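Local coordinates for DNA mismatch repair protein MLH3 (Saccharomyces cerevisiae S288C, PDB 6RMN) that works in DNA mismatch repair, correcting insertion-deletion loops as part of the MutLbeta heterodimer, at residues B[61-65]-B[181-186]. Residues are numbered along the deposited sequence; the frame is centred on the assembly and turned at random.
Sequences FYSLL and VPTVFH
Phe61, on helix 48-69, meets Val181, in the loop just before helix 183-196, where the two helices pack in the C-terminal part of this MutL-family protein. Helix 48-69 also carries zinc ligands His49 and Glu53 at its start; helix 183-196 begins just after Pro182, its N-cap, and brings the zinc ligand Cys194. The tight, buried part centres on Val181. Its CG2 lies at the edge of the Phe61 ring, 3.7 Å from CE1, and 3.9 Å from Leu65 CD2. Its other methyl, CG1, is anti to the backbone N (chi1 177°) and meets Leu64 CD2 tip to tip at 4.1 Å. Leu64 CD2 is only loosely set against Phe185 CB, at 4.5 Å. Leu189, about one turn after Phe185 on helix 183-196, touches both Phe61 and Leu64, and Met127 of helix 126-132 touches Leu64 and Phe185. The side nearer solvent is at His186, which is partly exposed but packs just as closely. Here Phe61 and His186 form a T-shaped pair, with ring centroids 5.0 Å apart and planes at 64°. With an alanine in place of His186 the imidazole is gone, and the CZ end of the Phe61 ring would probably lose the face it points into. Phe61 CZ sits over the centre of the imidazole, 3.6 Å above its plane.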
loop_
_atom_site.group_PDB
_atom_site.type_symbol
_atom_site.label_atom_id
_atom_site.label_comp_id
_atom_site.label_asym_id
_atom_site.label_seq_id
_atom_site.Cartn_x
_atom_site.Cartn_y
_atom_site.Cartn_z
ATOM N N PHE B 61 -4.446 -16.177 23.085
ATOM C CA PHE B 61 -3.369 -16.920 23.713
ATOM C C PHE B 61 -2.801 -16.155 24.894
ATOM O O PHE B 61 -2.678 -16.731 25.977
ATOM C CB PHE B 61 -2.280 -17.295 22.695
ATOM C CG PHE B 61 -2.405 -18.735 22.259
ATOM C CD1 PHE B 61 -1.984 -19.770 23.086
ATOM C CD2 PHE B 61 -3.011 -19.063 21.054
ATOM C CE1 PHE B 61 -2.138 -21.104 22.697
ATOM C CE2 PHE B 61 -3.180 -20.399 20.677
ATOM C CZ PHE B 61 -2.743 -21.409 21.499
ATOM N N TYR B 62 -2.526 -14.847 24.711
ATOM C CA TYR B 62 -2.009 -13.977 25.766
ATOM C C TYR B 62 -2.962 -13.956 26.977
ATOM O O TYR B 62 -2.502 -14.084 28.105
ATOM C CB TYR B 62 -1.685 -12.555 25.232
ATOM C CG TYR B 62 -1.295 -11.578 26.325
ATOM C CD1 TYR B 62 -0.001 -11.556 26.840
ATOM C CD2 TYR B 62 -2.239 -10.725 26.894
ATOM C CE1 TYR B 62 0.348 -10.705 27.889
ATOM C CE2 TYR B 62 -1.907 -9.879 27.950
ATOM C CZ TYR B 62 -0.608 -9.862 28.439
ATOM O OH TYR B 62 -0.272 -9.016 29.475
ATOM N N SER B 63 -4.277 -13.849 26.740
ATOM C CA SER B 63 -5.291 -13.869 27.799
ATOM C C SER B 63 -5.326 -15.200 28.564
ATOM O O SER B 63 -5.355 -15.192 29.793
ATOM C CB SER B 63 -6.674 -13.563 27.227
ATOM O OG SER B 63 -6.685 -12.255 26.680
ATOM N N LEU B 64 -5.335 -16.332 27.831
ATOM C CA LEU B 64 -5.409 -17.681 28.377
ATOM C C LEU B 64 -4.193 -18.018 29.241
ATOM O O LEU B 64 -4.357 -18.546 30.341
ATOM C CB LEU B 64 -5.598 -18.716 27.229
ATOM C CG LEU B 64 -5.276 -20.208 27.517
ATOM C CD1 LEU B 64 -6.249 -20.813 28.468
ATOM C CD2 LEU B 64 -5.261 -21.017 26.244
ATOM N N LEU B 65 -2.988 -17.731 28.738
ATOM C CA LEU B 65 -1.760 -18.060 29.448
ATOM C C LEU B 65 -1.471 -17.124 30.625
ATOM O O LEU B 65 -0.856 -17.577 31.579
ATOM C CB LEU B 65 -0.575 -18.181 28.479
ATOM C CG LEU B 65 -0.612 -19.488 27.670
ATOM C CD1 LEU B 65 0.036 -19.339 26.332
ATOM C CD2 LEU B 65 -0.087 -20.688 28.482
ATOM N N VAL B 181 0.060 -25.832 25.823
ATOM C CA VAL B 181 -1.374 -25.681 25.686
ATOM C C VAL B 181 -2.015 -26.943 25.095
ATOM O O VAL B 181 -1.636 -27.322 23.991
ATOM C CB VAL B 181 -1.711 -24.396 24.898
ATOM C CG1 VAL B 181 -3.213 -24.261 24.691
ATOM C CG2 VAL B 181 -1.147 -23.166 25.602
ATOM N N PRO B 182 -2.951 -27.629 25.812
ATOM C CA PRO B 182 -3.592 -28.823 25.228
ATOM C C PRO B 182 -4.212 -28.541 23.851
ATOM O O PRO B 182 -4.716 -27.445 23.631
ATOM C CB PRO B 182 -4.646 -29.204 26.272
ATOM C CG PRO B 182 -4.119 -28.642 27.549
ATOM C CD PRO B 182 -3.487 -27.348 27.158
ATOM N N THR B 183 -4.134 -29.529 22.923
ATOM C CA THR B 183 -4.648 -29.455 21.549
ATOM C C THR B 183 -6.098 -28.946 21.489
ATOM O O THR B 183 -6.420 -28.146 20.610
ATOM C CB THR B 183 -4.456 -30.809 20.827
ATOM O OG1 THR B 183 -3.074 -31.170 20.885
ATOM C CG2 THR B 183 -4.906 -30.781 19.359
ATOM N N VAL B 184 -6.952 -29.384 22.438
ATOM C CA VAL B 184 -8.355 -28.960 22.503
ATOM C C VAL B 184 -8.480 -27.446 22.740
ATOM O O VAL B 184 -9.399 -26.838 22.209
ATOM C CB VAL B 184 -9.200 -29.797 23.501
ATOM C CG1 VAL B 184 -8.737 -29.601 24.951
ATOM C CG2 VAL B 184 -10.697 -29.500 23.345
ATOM N N PHE B 185 -7.557 -26.844 23.514
ATOM C CA PHE B 185 -7.580 -25.414 23.781
ATOM C C PHE B 185 -7.168 -24.627 22.529
ATOM O O PHE B 185 -7.852 -23.682 22.157
ATOM C CB PHE B 185 -6.748 -25.063 25.016
ATOM C CG PHE B 185 -7.393 -25.468 26.316
ATOM C CD1 PHE B 185 -8.382 -24.692 26.892
ATOM C CD2 PHE B 185 -6.997 -26.618 26.977
ATOM C CE1 PHE B 185 -8.982 -25.077 28.100
ATOM C CE2 PHE B 185 -7.592 -27.000 28.185
ATOM C CZ PHE B 185 -8.584 -26.230 28.734
ATOM N N HIS B 186 -6.111 -25.088 21.839
ATOM C CA HIS B 186 -5.589 -24.570 20.574
ATOM C C HIS B 186 -6.715 -24.503 19.530
ATOM O O HIS B 186 -6.937 -23.449 18.931
ATOM C CB HIS B 186 -4.510 -25.538 20.067
ATOM C CG HIS B 186 -3.189 -24.913 19.795
ATOM N ND1 HIS B 186 -3.031 -23.954 18.804
ATOM C CD2 HIS B 186 -1.984 -25.178 20.349
ATOM C CE1 HIS B 186 -1.744 -23.656 18.800
ATOM N NE2 HIS B 186 -1.073 -24.361 19.719
#